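Local coordinates for Wnt inhibitor of Dorsal protein (Drosophila melanogaster, PDB 4KRR), which probably acts as a secreted Wnt-family ligand of frizzled receptors, signalling through them to the nucleus, and is represented here by its N-terminal domain and linker, at residues Q18-C23 / Q37-K42. Residues are numbered along the deposited sequence; the frame is centred on the assembly and turned at random.
Sequences QALDSC and QDFVQK
Phe39 enters the groove formed by Ala19, Leu20 and Cys23, a clear case of one aromatic side chain spanning the gap between two helices. Its CG lies anti to the backbone N (chi1 -179°), which carries the ring toward helix 8-26, where CZ meets Ala19 CB at 3.8 Å. Over one face sits the backbone of Leu20, whose CA makes a CH-pi contact 4.0 Å from the ring centroid. The leucine side chain then runs back along the ring toward its root, CD1 touching Phe39 CD2 at 3.6 Å. Cys23 comes in at a slant, SG 3.6 Å from Phe39 CD1 in a sulfur-aromatic contact. With an alanine at Phe39 the ring would be gone, which would probably open a gap between the helices and leave Leu20, Ala19 and the Cys23 sulfur without their shared packing partner.

Further out, Cys23 is fixed by its disulfide to Cys34, which lies in the connection between the helices and also touches Phe39. Helix 53-75 packs against the same cluster, Ala65 on Ala19, Tyr57 on Cys23 and Ser62 on Phe39. The axes of the two short segments come within 10.9 Å, their N-to-C directions 135° apart, a distance bridged by the ring. Packing of two helices whose connection is tied back by a disulfide, with an aromatic side chain between them, fits the largely helical, cysteine-rich N-terminal domain of Wnt proteins.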
loop_
_atom_site.group_PDB
_atom_site.type_symbol
_atom_site.label_atom_id
_atom_site.label_comp_id
_atom_site.label_asym_id
_atom_site.label_seq_id
_atom_site.Cartn_x
_atom_site.Cartn_y
_atom_site.Cartn_z
ATOM N N GLN A 18 0.147 -5.213 -9.603
ATOM C CA GLN A 18 -1.122 -4.676 -9.131
ATOM C C GLN A 18 -1.027 -3.164 -8.957
ATOM O O GLN A 18 -1.944 -2.425 -9.327
ATOM C CB GLN A 18 -1.522 -5.339 -7.810
ATOM C CG GLN A 18 -2.753 -4.736 -7.147
ATOM C CD GLN A 18 -4.015 -4.910 -7.975
ATOM O OE1 GLN A 18 -4.434 -3.999 -8.692
ATOM N NE2 GLN A 18 -4.632 -6.082 -7.876
ATOM N N ALA A 19 0.094 -2.714 -8.400
ATOM C CA ALA A 19 0.320 -1.295 -8.157
ATOM C C ALA A 19 0.354 -0.510 -9.462
ATOM O O ALA A 19 -0.210 0.581 -9.554
ATOM C CB ALA A 19 1.610 -1.090 -7.375
ATOM N N LEU A 20 1.015 -1.075 -10.470
ATOM C CA LEU A 20 1.098 -0.447 -11.786
ATOM C C LEU A 20 -0.276 -0.300 -12.440
ATOM O O LEU A 20 -0.584 0.739 -13.024
ATOM C CB LEU A 20 2.032 -1.239 -12.703
ATOM C CG LEU A 20 2.138 -0.750 -14.151
ATOM C CD1 LEU A 20 2.679 0.672 -14.210
ATOM C CD2 LEU A 20 2.999 -1.691 -14.979
ATOM N N ASP A 21 -1.098 -1.340 -12.345
ATOM C CA ASP A 21 -2.434 -1.302 -12.934
ATOM C C ASP A 21 -3.298 -0.229 -12.284
ATOM O O ASP A 21 -4.039 0.478 -12.966
ATOM C CB ASP A 21 -3.118 -2.664 -12.835
ATOM C CG ASP A 21 -2.454 -3.711 -13.703
ATOM O OD1 ASP A 21 -1.708 -3.328 -14.631
ATOM O OD2 ASP A 21 -2.678 -4.915 -13.462
ATOM N N SER A 22 -3.191 -0.108 -10.964
ATOM C CA SER A 22 -3.953 0.892 -10.229
ATOM C C SER A 22 -3.445 2.293 -10.546
ATOM O O SER A 22 -4.226 3.239 -10.668
ATOM C CB SER A 22 -3.880 0.624 -8.724
ATOM O OG SER A 22 -4.510 -0.603 -8.395
ATOM N N CYS A 23 -2.129 2.411 -10.683
ATOM C CA CYS A 23 -1.482 3.679 -10.990
ATOM C C CYS A 23 -1.876 4.180 -12.381
ATOM O O CYS A 23 -2.229 5.347 -12.551
ATOM C CB CYS A 23 0.038 3.521 -10.891
ATOM S SG CYS A 23 0.991 5.012 -11.234
ATOM N N GLN A 37 7.313 2.722 -17.993
ATOM C CA GLN A 37 8.758 2.911 -17.932
ATOM C C GLN A 37 9.155 3.715 -16.701
ATOM O O GLN A 37 10.063 3.331 -15.963
ATOM C CB GLN A 37 9.261 3.591 -19.199
ATOM N N ASP A 38 8.460 4.824 -16.475
ATOM C CA ASP A 38 8.760 5.693 -15.344
ATOM C C ASP A 38 8.351 5.066 -14.015
ATOM O O ASP A 38 9.018 5.259 -13.001
ATOM C CB ASP A 38 8.076 7.052 -15.510
ATOM C CG ASP A 38 8.519 8.055 -14.461
ATOM O OD1 ASP A 38 9.716 8.047 -14.103
ATOM O OD2 ASP A 38 7.675 8.848 -13.993
ATOM N N PHE A 39 7.248 4.323 -14.022
ATOM C CA PHE A 39 6.758 3.675 -12.811
ATOM C C PHE A 39 7.765 2.648 -12.308
ATOM O O PHE A 39 8.083 2.605 -11.122
ATOM C CB PHE A 39 5.405 3.000 -13.066
ATOM C CG PHE A 39 4.824 2.329 -11.850
ATOM C CD1 PHE A 39 4.037 3.040 -10.962
ATOM C CD2 PHE A 39 5.068 0.987 -11.596
ATOM C CE1 PHE A 39 3.503 2.429 -9.844
ATOM C CE2 PHE A 39 4.540 0.372 -10.478
ATOM C CZ PHE A 39 3.755 1.094 -9.600
ATOM N N VAL A 40 8.257 1.819 -13.223
ATOM C CA VAL A 40 9.233 0.790 -12.887
ATOM C C VAL A 40 10.554 1.403 -12.426
ATOM O O VAL A 40 11.149 0.949 -11.451
ATOM C CB VAL A 40 9.480 -0.154 -14.083
ATOM C CG1 VAL A 40 10.658 -1.077 -13.812
ATOM C CG2 VAL A 40 8.223 -0.960 -14.389
ATOM N N GLN A 41 10.999 2.442 -13.126
ATOM C CA GLN A 41 12.262 3.100 -12.803
ATOM C C GLN A 41 12.203 3.798 -11.444
ATOM O O GLN A 41 13.186 3.815 -10.703
ATOM C CB GLN A 41 12.652 4.083 -13.912
ATOM C CG GLN A 41 13.807 5.014 -13.573
ATOM C CD GLN A 41 15.131 4.291 -13.389
ATOM O OE1 GLN A 41 16.027 4.791 -12.707
ATOM N NE2 GLN A 41 15.265 3.119 -14.004
ATOM N N LYS A 42 11.043 4.363 -11.120
ATOM C CA LYS A 42 10.822 4.961 -9.806
ATOM C C LYS A 42 10.894 3.912 -8.699
ATOM O O LYS A 42 11.267 4.219 -7.571
ATOM C CB LYS A 42 9.471 5.682 -9.748
ATOM C CG LYS A 42 9.458 7.066 -10.385
ATOM C CD LYS A 42 8.136 7.778 -10.113
ATOM C CE LYS A 42 8.063 9.128 -10.816
ATOM N NZ LYS A 42 9.159 10.042 -10.395
#